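Local coordinates for putative aliphatic sulfonates-binding protein (PDB 2X26) that probably binds aliphatic sulfonates in the periplasm of Escherichia coli and delivers them to an ABC-type importer, at residues K27-S32 / Q203-T208; G78-K83 / T248-V253; G71-Y76 / A190-A195; P43-A48 / G57-I62. All blocks are in the same frame, centred on the assembly; numbering follows the deposited sequence.

Contact 1 of 4, residues K27-S32 / Q203-T208; sequences KRYPES and QGVLAT
R28 and T208 mark the closest approach of two backbones that stay well apart, 8.8 Å between their CA atoms, where the end of helix 24-28 faces helix 199-218. Y29 is the first residue to leave helical geometry, and a type I turn from Y29 to S32 leads into edge strand 33-38 of the five-stranded sheet, so the contact packs this helix-to-strand connection against the long helix. Long side chains have to span the gap. That of Y29 runs to the helix with its ring, and Y29 OH comes down on the backbone of G204, 3.3 Å from G204 C. Glycine suits this place because a CB would collide with the hydroxyl. V205 CG2 touches Y29 CE2 (4.1 Å) obliquely, and F201 meets the ring edge-to-face. R28, its chain extended from CG to NE, slides past T208 in the opposite direction. R28 NH1 makes a weak, strongly bent hydrogen bond to T208 OG1 (2.9 Å, 116° at the hydrogen), while T208 CG2 lies over the rim of one guanidinium face. T208 OG1 donates to G204 O at 2.9 Å, and T208 N reaches the same oxygen from the other face of its plane. The T208 hydroxyl, anchored on the helix backbone, offers R28 only a weak acceptor. The stronger partner of R28 is E211, salt-bridged through R28 NH2, so charge pairing probably does more to fix the guanidinium.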
loop_
_atom_site.group_PDB
_atom_site.type_symbol
_atom_site.label_atom_id
_atom_site.label_comp_id
_atom_site.label_asym_id
_atom_site.label_seq_id
_atom_site.Cartn_x
_atom_site.Cartn_y
_atom_site.Cartn_z
ATOM N N LYS A 27 17.631 -16.055 0.929
ATOM C CA LYS A 27 17.831 -17.459 0.645
ATOM C C LYS A 27 17.523 -17.772 -0.819
ATOM O O LYS A 27 18.242 -18.566 -1.440
ATOM C CB LYS A 27 16.954 -18.298 1.561
ATOM C CG LYS A 27 17.378 -18.241 3.012
ATOM C CD LYS A 27 16.533 -19.196 3.851
ATOM C CE LYS A 27 15.129 -18.670 4.139
ATOM N NZ LYS A 27 14.083 -19.744 4.370
ATOM N N ARG A 28 16.474 -17.124 -1.399
ATOM C CA ARG A 28 16.137 -17.445 -2.798
ATOM C C ARG A 28 17.060 -16.895 -3.846
ATOM O O ARG A 28 17.236 -17.518 -4.892
ATOM C CB ARG A 28 14.743 -17.029 -3.164
ATOM C CG ARG A 28 13.796 -17.842 -2.445
ATOM C CD ARG A 28 12.426 -17.551 -2.872
ATOM N NE ARG A 28 11.577 -18.294 -1.982
ATOM C CZ ARG A 28 10.272 -18.371 -2.121
ATOM N NH1 ARG A 28 9.692 -17.723 -3.123
ATOM N NH2 ARG A 28 9.573 -19.089 -1.255
ATOM N N TYR A 29 17.636 -15.737 -3.566
ATOM C CA TYR A 29 18.520 -15.037 -4.456
ATOM C C TYR A 29 19.913 -14.799 -3.735
ATOM O O TYR A 29 20.251 -13.671 -3.387
ATOM C CB TYR A 29 17.860 -13.730 -4.863
ATOM C CG TYR A 29 16.505 -13.955 -5.495
ATOM C CD1 TYR A 29 16.403 -14.381 -6.826
ATOM C CD2 TYR A 29 15.321 -13.753 -4.776
ATOM C CE1 TYR A 29 15.131 -14.611 -7.423
ATOM C CE2 TYR A 29 14.053 -13.996 -5.369
ATOM C CZ TYR A 29 13.980 -14.395 -6.704
ATOM O OH TYR A 29 12.758 -14.635 -7.334
ATOM N N PRO A 30 20.687 -15.866 -3.521
ATOM C CA PRO A 30 21.946 -15.706 -2.764
ATOM C C PRO A 30 22.985 -14.859 -3.492
ATOM O O PRO A 30 23.994 -14.467 -2.916
ATOM C CB PRO A 30 22.463 -17.144 -2.614
ATOM C CG PRO A 30 21.697 -17.977 -3.593
ATOM C CD PRO A 30 20.393 -17.283 -3.831
ATOM N N GLU A 31 22.721 -14.560 -4.753
ATOM C CA GLU A 31 23.631 -13.834 -5.585
ATOM C C GLU A 31 23.304 -12.358 -5.686
ATOM O O GLU A 31 24.010 -11.600 -6.358
ATOM C CB GLU A 31 23.563 -14.471 -6.959
ATOM C CG GLU A 31 24.579 -14.050 -7.883
ATOM C CD GLU A 31 25.005 -15.178 -8.792
ATOM O OE1 GLU A 31 24.353 -16.276 -8.797
ATOM O OE2 GLU A 31 25.999 -14.940 -9.487
ATOM N N SER A 32 22.248 -11.936 -5.009
ATOM C CA SER A 32 21.872 -10.546 -5.015
ATOM C C SER A 32 22.060 -10.063 -3.631
ATOM O O SER A 32 21.795 -10.800 -2.649
ATOM C CB SER A 32 20.407 -10.347 -5.405
ATOM O OG SER A 32 20.171 -10.887 -6.708
ATOM N N GLN A 203 9.185 -10.539 -10.884
ATOM C CA GLN A 203 8.026 -11.397 -10.776
ATOM C C GLN A 203 8.211 -12.420 -9.664
ATOM O O GLN A 203 7.264 -12.692 -8.894
ATOM C CB GLN A 203 7.751 -12.069 -12.115
ATOM C CG GLN A 203 7.350 -11.049 -13.177
ATOM C CD GLN A 203 6.878 -11.736 -14.437
ATOM O OE1 GLN A 203 5.997 -12.595 -14.376
ATOM N NE2 GLN A 203 7.489 -11.400 -15.570
ATOM N N GLY A 204 9.432 -12.912 -9.538
ATOM C CA GLY A 204 9.755 -13.925 -8.554
ATOM C C GLY A 204 9.762 -13.266 -7.193
ATOM O O GLY A 204 9.345 -13.891 -6.193
ATOM N N VAL A 205 10.243 -12.016 -7.149
ATOM C CA VAL A 205 10.281 -11.292 -5.857
ATOM C C VAL A 205 8.846 -11.096 -5.350
ATOM O O VAL A 205 8.514 -11.353 -4.157
ATOM C CB VAL A 205 11.066 -9.937 -5.942
ATOM C CG1 VAL A 205 10.796 -9.094 -4.736
ATOM C CG2 VAL A 205 12.590 -10.220 -6.087
ATOM N N LEU A 206 7.986 -10.595 -6.223
ATOM C CA LEU A 206 6.591 -10.352 -5.841
ATOM C C LEU A 206 5.904 -11.659 -5.432
ATOM O O LEU A 206 5.172 -11.681 -4.431
ATOM C CB LEU A 206 5.824 -9.649 -6.968
ATOM C CG LEU A 206 6.371 -8.245 -7.332
ATOM C CD1 LEU A 206 5.622 -7.660 -8.512
ATOM C CD2 LEU A 206 6.327 -7.307 -6.173
ATOM N N ALA A 207 6.205 -12.731 -6.132
ATOM C CA ALA A 207 5.607 -14.023 -5.824
ATOM C C ALA A 207 6.037 -14.468 -4.434
ATOM O O ALA A 207 5.204 -15.008 -3.667
ATOM C CB ALA A 207 6.031 -15.048 -6.890
ATOM N N THR A 208 7.308 -14.167 -4.079
ATOM C CA THR A 208 7.845 -14.409 -2.745
ATOM C C THR A 208 7.101 -13.596 -1.675
ATOM O O THR A 208 6.787 -14.126 -0.623
ATOM C CB THR A 208 9.335 -14.071 -2.674
ATOM O OG1 THR A 208 10.048 -14.886 -3.602
ATOM C CG2 THR A 208 9.882 -14.414 -1.309
#

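Contact 2 of 4, residues G78-K83 / T248-V253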
loop_
_atom_site.group_PDB
_atom_site.type_symbol
_atom_site.label_atom_id
_atom_site.label_comp_id
_atom_site.label_asym_id
_atom_site.label_seq_id
_atom_site.Cartn_x
_atom_site.Cartn_y
_atom_site.Cartn_z
ATOM N N GLY A 78 2.845 -4.368 -9.556
ATOM C CA GLY A 78 1.979 -5.397 -8.956
ATOM C C GLY A 78 0.910 -4.743 -8.123
ATOM O O GLY A 78 1.099 -3.646 -7.602
ATOM N N VAL A 79 -0.194 -5.454 -7.923
ATOM C CA VAL A 79 -1.297 -4.926 -7.072
ATOM C C VAL A 79 -1.829 -6.045 -6.158
ATOM O O VAL A 79 -1.837 -7.245 -6.511
ATOM C CB VAL A 79 -2.466 -4.324 -7.936
ATOM C CG1 VAL A 79 -3.087 -5.408 -8.891
ATOM C CG2 VAL A 79 -3.542 -3.643 -7.052
ATOM N N GLU A 80 -2.200 -5.658 -4.946
ATOM C CA GLU A 80 -2.839 -6.567 -3.952
ATOM C C GLU A 80 -4.306 -6.159 -3.827
ATOM O O GLU A 80 -4.642 -4.991 -4.077
ATOM C CB GLU A 80 -2.184 -6.339 -2.593
ATOM C CG GLU A 80 -0.744 -6.715 -2.583
ATOM C CD GLU A 80 0.084 -6.265 -1.385
ATOM O OE1 GLU A 80 0.206 -5.053 -1.025
ATOM O OE2 GLU A 80 0.773 -7.140 -0.878
ATOM N N PRO A 81 -5.165 -7.070 -3.340
ATOM C CA PRO A 81 -6.597 -6.720 -3.248
ATOM C C PRO A 81 -6.833 -5.606 -2.255
ATOM O O PRO A 81 -6.073 -5.455 -1.335
ATOM C CB PRO A 81 -7.254 -8.006 -2.727
ATOM C CG PRO A 81 -6.203 -9.132 -2.990
ATOM C CD PRO A 81 -4.869 -8.439 -2.872
ATOM N N PRO A 82 -7.907 -4.856 -2.430
ATOM C CA PRO A 82 -8.256 -3.866 -1.442
ATOM C C PRO A 82 -8.664 -4.502 -0.092
ATOM O O PRO A 82 -9.016 -5.677 -0.046
ATOM C CB PRO A 82 -9.517 -3.200 -2.037
ATOM C CG PRO A 82 -10.059 -4.088 -2.991
ATOM C CD PRO A 82 -8.953 -5.025 -3.449
ATOM N N LYS A 83 -8.609 -3.688 0.961
ATOM C CA LYS A 83 -8.965 -4.146 2.311
ATOM C C LYS A 83 -10.113 -3.295 2.797
ATOM O O LYS A 83 -9.921 -2.450 3.670
ATOM C CB LYS A 83 -7.766 -3.965 3.274
ATOM C CG LYS A 83 -6.498 -4.756 2.900
ATOM C CD LYS A 83 -5.468 -4.793 4.094
ATOM C CE LYS A 83 -5.311 -3.469 4.907
ATOM N NZ LYS A 83 -4.760 -3.576 6.363
ATOM N N THR A 248 -4.332 -12.440 0.513
ATOM C CA THR A 248 -3.568 -11.574 -0.352
ATOM C C THR A 248 -3.151 -12.320 -1.593
ATOM O O THR A 248 -2.844 -13.522 -1.536
ATOM C CB THR A 248 -2.312 -11.140 0.363
ATOM O OG1 THR A 248 -2.711 -10.227 1.379
ATOM C CG2 THR A 248 -1.301 -10.422 -0.597
ATOM N N THR A 249 -3.219 -11.637 -2.729
ATOM C CA THR A 249 -2.608 -12.099 -3.959
ATOM C C THR A 249 -1.772 -10.898 -4.426
ATOM O O THR A 249 -2.070 -9.784 -4.082
ATOM C CB THR A 249 -3.653 -12.469 -5.029
ATOM O OG1 THR A 249 -4.536 -11.352 -5.276
ATOM C CG2 THR A 249 -4.508 -13.711 -4.570
ATOM N N ILE A 250 -0.694 -11.141 -5.144
ATOM C CA ILE A 250 -0.016 -10.058 -5.873
ATOM C C ILE A 250 -0.048 -10.422 -7.369
ATOM O O ILE A 250 0.417 -11.510 -7.779
ATOM C CB ILE A 250 1.401 -9.811 -5.392
ATOM C CG1 ILE A 250 1.352 -9.481 -3.879
ATOM C CG2 ILE A 250 1.968 -8.563 -6.138
ATOM C CD1 ILE A 250 2.639 -9.652 -3.135
ATOM N N LYS A 251 -0.670 -9.549 -8.146
ATOM C CA LYS A 251 -0.912 -9.794 -9.560
ATOM C C LYS A 251 -0.466 -8.634 -10.431
ATOM O O LYS A 251 -0.387 -7.495 -9.997
ATOM C CB LYS A 251 -2.435 -9.998 -9.773
ATOM C CG LYS A 251 -3.054 -11.136 -8.977
ATOM C CD LYS A 251 -4.570 -11.214 -9.301
ATOM C CE LYS A 251 -5.278 -12.324 -8.528
ATOM N NZ LYS A 251 -6.562 -12.614 -9.219
ATOM N N PRO A 252 -0.185 -8.924 -11.715
ATOM C CA PRO A 252 -0.041 -7.808 -12.643
ATOM C C PRO A 252 -1.284 -6.951 -12.571
ATOM O O PRO A 252 -2.377 -7.464 -12.282
ATOM C CB PRO A 252 0.032 -8.496 -14.021
ATOM C CG PRO A 252 0.330 -9.929 -13.742
ATOM C CD PRO A 252 -0.220 -10.240 -12.387
ATOM N N VAL A 253 -1.111 -5.653 -12.783
ATOM C CA VAL A 253 -2.189 -4.701 -12.763
ATOM C C VAL A 253 -3.032 -4.845 -14.023
ATOM O O VAL A 253 -2.552 -4.602 -15.130
ATOM C CB VAL A 253 -1.626 -3.270 -12.662
ATOM C CG1 VAL A 253 -2.758 -2.266 -12.391
ATOM C CG2 VAL A 253 -0.613 -3.194 -11.489
HETATM O O HOH W 1 -4.073 -8.843 -6.559
#
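V79 O is gripped from two directions: K251 N donates to it at 3.1 Å, and a water donates at 2.7 Å. With V79 N bound to K251 O (2.9 Å, 150° at the hydrogen), this makes a single antiparallel bridge, a hydrogen-bonded pair that fastens the loop between helices 235-243 and 255-270 to strand 74-80, an outermost strand of its five-stranded mixed sheet. The water also bonds T249 OG1, so the threonine hydroxyl extends the link beyond the bridge. Three CA-H...O contacts accompany it; G78, bare of a side chain, brings its CA to 3.3 Å from K251 O, where a CB would be pressed against I250 CG2. E80 and I250 lie side by side and point the same way, E80 CG against I250 CG1 at 3.7 Å. An aliphatic stem with a polar end suits E80: the methylenes pack on isoleucine, while the carboxylate bonds Y188 and S186 of the neighbouring strand and a glycerol probably left from crystallisation. The branched I250 also reaches F209, joining helix 199-218 to the sheet edge. K251 pairs through its backbone while its side chain leads away. V253 CG2 packs on V79 CB at 4.2 Å. The P81 ring crosses the T249 side chain at about a right angle, and P81 CD lies 3.6 Å from T249 N, a buried donor without a partner in the model.

Contact 3 of 4, residues G71-Y76 / A190-A195; sequences GADLVY and AARPYA
The guanidinium of R192 carries V75 CG1 over the centre of one face, 3.5 Å from CZ, and meets the carboxylate of D73 at its edge. There R192 NH2 donates to D73 OD1 at 2.8 Å in an almost straight bond, on the syn side of the oxygen, and NE adds a weaker, longer one to OD2. The two planes are turned 28° against each other, so the salt bridge is two-pronged but not flat. D73 reaches it because its CG stands anti to the backbone N (chi1 -170°), and the arginine chain bends at chi3 to lay its head over the valine. Long, flat and cationic, R192 can cover an apolar methyl and pair with an acid at once; its NH2 also bonds Q282 O. Beneath these side chains strands 74-80 and 186-191 run antiparallel as neighbours in the sheet, with V75 and A190 a hydrogen-bonded pair: V75 N to A190 O is 2.9 Å, A190 N to V75 O 3.1 Å. The chain then turns from strand into helix 192-197, with A191 at the N-cap position. The small A195, one turn into that helix, sets its CB 4.2 Å from V75 CG2, bringing the helix down onto the branched valine.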
loop_
_atom_site.group_PDB
_atom_site.type_symbol
_atom_site.label_atom_id
_atom_site.label_comp_id
_atom_site.label_asym_id
_atom_site.label_seq_id
_atom_site.Cartn_x
_atom_site.Cartn_y
_atom_site.Cartn_z
ATOM N N GLY A 71 5.330 14.123 -12.340
ATOM C CA GLY A 71 6.240 13.701 -13.394
ATOM C C GLY A 71 7.115 12.491 -13.065
ATOM O O GLY A 71 7.863 12.069 -13.938
ATOM N N ALA A 72 7.005 11.868 -11.887
ATOM C CA ALA A 72 7.829 10.692 -11.638
ATOM C C ALA A 72 7.424 9.569 -12.586
ATOM O O ALA A 72 6.221 9.376 -12.882
ATOM C CB ALA A 72 7.794 10.267 -10.197
ATOM N N ASP A 73 8.410 8.869 -13.129
ATOM C CA ASP A 73 8.122 7.823 -14.126
ATOM C C ASP A 73 8.001 6.447 -13.442
ATOM O O ASP A 73 8.234 5.405 -14.058
ATOM C CB ASP A 73 9.182 7.789 -15.228
ATOM C CG ASP A 73 8.786 6.880 -16.424
ATOM O OD1 ASP A 73 7.574 6.623 -16.670
ATOM O OD2 ASP A 73 9.715 6.411 -17.124
ATOM N N LEU A 74 7.555 6.435 -12.206
ATOM C CA LEU A 74 7.487 5.173 -11.441
ATOM C C LEU A 74 6.348 4.306 -11.915
ATOM O O LEU A 74 5.248 4.810 -12.123
ATOM C CB LEU A 74 7.239 5.501 -10.003
ATOM C CG LEU A 74 8.226 6.505 -9.469
ATOM C CD1 LEU A 74 7.808 6.809 -8.014
ATOM C CD2 LEU A 74 9.663 5.949 -9.529
ATOM N N VAL A 75 6.590 3.016 -12.098
ATOM C CA VAL A 75 5.598 2.142 -12.728
ATOM C C VAL A 75 4.997 1.229 -11.688
ATOM O O VAL A 75 5.701 0.818 -10.727
ATOM C CB VAL A 75 6.206 1.308 -13.861
ATOM C CG1 VAL A 75 6.620 2.226 -15.006
ATOM C CG2 VAL A 75 7.393 0.459 -13.414
ATOM N N TYR A 76 3.710 0.894 -11.885
ATOM C CA TYR A 76 3.040 -0.093 -11.047
ATOM C C TYR A 76 3.432 -1.480 -11.551
ATOM O O TYR A 76 3.095 -1.855 -12.685
ATOM C CB TYR A 76 1.528 0.063 -11.177
ATOM C CG TYR A 76 0.976 1.411 -10.777
ATOM C CD1 TYR A 76 0.590 1.675 -9.441
ATOM C CD2 TYR A 76 0.780 2.391 -11.711
ATOM C CE1 TYR A 76 0.054 2.926 -9.065
ATOM C CE2 TYR A 76 0.253 3.656 -11.364
ATOM C CZ TYR A 76 -0.105 3.912 -10.034
ATOM O OH TYR A 76 -0.643 5.141 -9.674
ATOM N N ALA A 190 8.214 0.330 -9.006
ATOM C CA ALA A 190 9.640 0.366 -9.309
ATOM C C ALA A 190 9.904 1.429 -10.331
ATOM O O ALA A 190 8.993 1.879 -10.964
ATOM C CB ALA A 190 10.095 -0.977 -9.870
ATOM N N ALA A 191 11.171 1.813 -10.512
ATOM C CA ALA A 191 11.529 2.601 -11.684
ATOM C C ALA A 191 11.430 1.756 -12.956
ATOM O O ALA A 191 11.740 0.546 -12.956
ATOM C CB ALA A 191 12.937 3.165 -11.519
ATOM N N ARG A 192 10.950 2.375 -14.041
ATOM C CA ARG A 192 10.751 1.609 -15.253
ATOM C C ARG A 192 11.999 0.879 -15.774
ATOM O O ARG A 192 11.916 -0.288 -16.164
ATOM C CB ARG A 192 10.052 2.430 -16.321
ATOM C CG ARG A 192 9.684 1.628 -17.577
ATOM C CD ARG A 192 9.273 2.570 -18.699
ATOM N NE ARG A 192 8.349 3.596 -18.213
ATOM C CZ ARG A 192 7.028 3.481 -18.270
ATOM N NH1 ARG A 192 6.479 2.366 -18.783
ATOM N NH2 ARG A 192 6.251 4.456 -17.774
ATOM N N PRO A 193 13.173 1.519 -15.736
ATOM C CA PRO A 193 14.323 0.815 -16.292
ATOM C C PRO A 193 14.666 -0.418 -15.475
ATOM O O PRO A 193 15.087 -1.438 -16.051
ATOM C CB PRO A 193 15.451 1.863 -16.181
ATOM C CG PRO A 193 14.775 3.124 -16.268
ATOM C CD PRO A 193 13.503 2.928 -15.454
ATOM N N TYR A 194 14.455 -0.367 -14.154
ATOM C CA TYR A 194 14.772 -1.526 -13.313
ATOM C C TYR A 194 13.804 -2.652 -13.569
ATOM O O TYR A 194 14.213 -3.800 -13.580
ATOM C CB TYR A 194 14.691 -1.180 -11.814
ATOM C CG TYR A 194 15.201 -2.236 -10.844
ATOM C CD1 TYR A 194 16.551 -2.273 -10.476
ATOM C CD2 TYR A 194 14.341 -3.188 -10.275
ATOM C CE1 TYR A 194 17.046 -3.222 -9.566
ATOM C CE2 TYR A 194 14.841 -4.175 -9.376
ATOM C CZ TYR A 194 16.183 -4.174 -9.014
ATOM O OH TYR A 194 16.677 -5.096 -8.092
ATOM N N ALA A 195 12.530 -2.315 -13.751
ATOM C CA ALA A 195 11.521 -3.332 -14.011
ATOM C C ALA A 195 11.803 -3.988 -15.391
ATOM O O ALA A 195 11.700 -5.218 -15.514
ATOM C CB ALA A 195 10.155 -2.700 -13.986
#

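Contact 4 of 4, residues P43-A48 / G57-I62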
loop_
_atom_site.group_PDB
_atom_site.type_symbol
_atom_site.label_atom_id
_atom_site.label_comp_id
_atom_site.label_asym_id
_atom_site.label_seq_id
_atom_site.Cartn_x
_atom_site.Cartn_y
_atom_site.Cartn_z
ATOM N N PRO A 43 4.752 8.404 0.759
ATOM C CA PRO A 43 5.352 9.534 0.072
ATOM C C PRO A 43 6.876 9.610 0.218
ATOM O O PRO A 43 7.575 9.786 -0.773
ATOM C CB PRO A 43 4.625 10.762 0.699
ATOM C CG PRO A 43 3.204 10.223 0.890
ATOM C CD PRO A 43 3.492 8.801 1.440
ATOM N N GLN A 44 7.377 9.474 1.439
ATOM C CA GLN A 44 8.816 9.443 1.673
ATOM C C GLN A 44 9.477 8.296 0.913
ATOM O O GLN A 44 10.581 8.467 0.338
ATOM C CB GLN A 44 9.129 9.284 3.163
ATOM C CG GLN A 44 8.730 10.504 4.001
ATOM C CD GLN A 44 7.318 10.427 4.583
ATOM O OE1 GLN A 44 6.372 10.020 3.915
ATOM N NE2 GLN A 44 7.173 10.866 5.853
ATOM N N MET A 45 8.824 7.133 0.859
ATOM C CA MET A 45 9.386 5.993 0.116
ATOM C C MET A 45 9.478 6.345 -1.364
ATOM O O MET A 45 10.459 6.005 -2.047
ATOM C CB MET A 45 8.543 4.706 0.315
ATOM C CG MET A 45 9.063 3.443 -0.443
ATOM S SD MET A 45 8.483 3.333 -2.154
ATOM C CE MET A 45 9.796 2.487 -2.999
ATOM N N LEU A 46 8.462 7.024 -1.879
ATOM C CA LEU A 46 8.443 7.249 -3.329
ATOM C C LEU A 46 9.479 8.303 -3.739
ATOM O O LEU A 46 9.991 8.261 -4.837
ATOM C CB LEU A 46 7.061 7.658 -3.824
ATOM C CG LEU A 46 6.021 6.512 -3.758
ATOM C CD1 LEU A 46 4.661 6.989 -4.298
ATOM C CD2 LEU A 46 6.424 5.165 -4.407
ATOM N N GLU A 47 9.745 9.231 -2.833
ATOM C CA GLU A 47 10.845 10.175 -2.991
ATOM C C GLU A 47 12.166 9.421 -3.179
ATOM O O GLU A 47 12.956 9.713 -4.080
ATOM C CB GLU A 47 10.890 11.154 -1.798
ATOM C CG GLU A 47 9.624 12.044 -1.813
ATOM C CD GLU A 47 9.546 13.130 -0.747
ATOM O OE1 GLU A 47 10.208 13.019 0.322
ATOM O OE2 GLU A 47 8.802 14.123 -1.001
ATOM N N ALA A 48 12.400 8.431 -2.332
ATOM C CA ALA A 48 13.591 7.614 -2.437
ATOM C C ALA A 48 13.607 6.821 -3.758
ATOM O O ALA A 48 14.636 6.738 -4.428
ATOM C CB ALA A 48 13.685 6.647 -1.198
ATOM N N GLY A 57 9.236 -0.687 -4.084
ATOM C CA GLY A 57 8.545 -0.210 -2.890
ATOM C C GLY A 57 7.079 -0.601 -2.831
ATOM O O GLY A 57 6.475 -0.908 -3.857
ATOM N N SER A 58 6.554 -0.662 -1.601
ATOM C CA SER A 58 5.159 -0.974 -1.348
ATOM C C SER A 58 4.444 0.282 -0.798
ATOM O O SER A 58 4.932 0.927 0.145
ATOM C CB SER A 58 5.166 -2.052 -0.263
ATOM O OG SER A 58 3.969 -2.000 0.476
ATOM N N THR A 59 3.305 0.640 -1.370
ATOM C CA THR A 59 2.501 1.776 -0.872
ATOM C C THR A 59 1.042 1.509 -1.222
ATOM O O THR A 59 0.733 0.594 -1.979
ATOM C CB THR A 59 2.856 3.226 -1.431
ATOM O OG1 THR A 59 2.214 3.413 -2.684
ATOM C CG2 THR A 59 4.359 3.530 -1.577
ATOM N N GLY A 60 0.161 2.305 -0.639
ATOM C CA GLY A 60 -1.260 2.258 -0.955
ATOM C C GLY A 60 -1.537 2.877 -2.304
ATOM O O GLY A 60 -0.612 3.243 -3.029
ATOM N N ASP A 61 -2.817 3.036 -2.625
ATOM C CA ASP A 61 -3.185 3.570 -3.937
ATOM C C ASP A 61 -2.982 5.101 -4.074
ATOM O O ASP A 61 -2.822 5.630 -5.206
ATOM C CB ASP A 61 -4.610 3.145 -4.315
ATOM C CG ASP A 61 -5.666 3.502 -3.275
ATOM O OD1 ASP A 61 -5.398 3.374 -2.059
ATOM O OD2 ASP A 61 -6.810 3.884 -3.700
ATOM N N ILE A 62 -2.897 5.805 -2.951
ATOM C CA ILE A 62 -2.839 7.255 -3.028
ATOM C C ILE A 62 -1.448 7.860 -3.293
ATOM O O ILE A 62 -1.318 8.664 -4.241
ATOM C CB ILE A 62 -3.487 7.949 -1.783
ATOM C CG1 ILE A 62 -4.955 7.524 -1.593
ATOM C CG2 ILE A 62 -3.312 9.482 -1.910
ATOM C CD1 ILE A 62 -5.786 7.511 -2.874
#
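Apolar packing carries the meeting of L46 and T59. In the T59 conformer described, one of two, they reach toward each other tip to tip, L46 CD2 standing 3.9 Å from T59 CG2. M45 crosses the same threonine at about a right angle; since M45 too has two conformers, the 4.2 Å approach of M45 SD to T59 CG2 is provisional, and the exact place of the M45 terminal methyl over G57 is doubtful. Methionine, long and flexible, can lie over the strand, its chain bent at chi2 and chi3 in the copy described. Together these contacts lay helix 42-51 on strand 56-59, the two segments being antiparallel within 29° and 8.7 Å apart at their axes. This is the second half of a beta-alpha-beta crossover, from strand 33-38 through helix 42-51 to the parallel strand 56-59, passing over strand 4-9. The leucine is shared with P63 and A67 of helix 62-69. Polar bonds serve the strand end instead: in the same T59 conformer, T59 OG1 donates to G60 O at 2.9 Å, on a lone pair in the carbonyl plane. S58, whose CB points away from the helix, bonds S13 through its hydroxyl.

Overall arrangement
Contacts 2, 3 and 4 all reach the same five-stranded sheet, whereas contact 1 packs a helix end and turn against helix 199-218. Contacts 2 and 3 use opposite ends of strand 74-80, their centres about 18 Å apart, and touch where V253 CG2 meets Y76 CB at 3.9 Å. Contact 1 joins contact 2 through I250 CD1, 3.5 Å from L206 O. Contacts 3 and 4, centres about 12 Å apart, meet at L74 and L46. Bound glycerol, probably from crystallisation, lies near the side chains of E80 in contact 2 and S58 in contact 4 (about 3 Å and about 4 Å, nearest atoms) and may mark a pocket there.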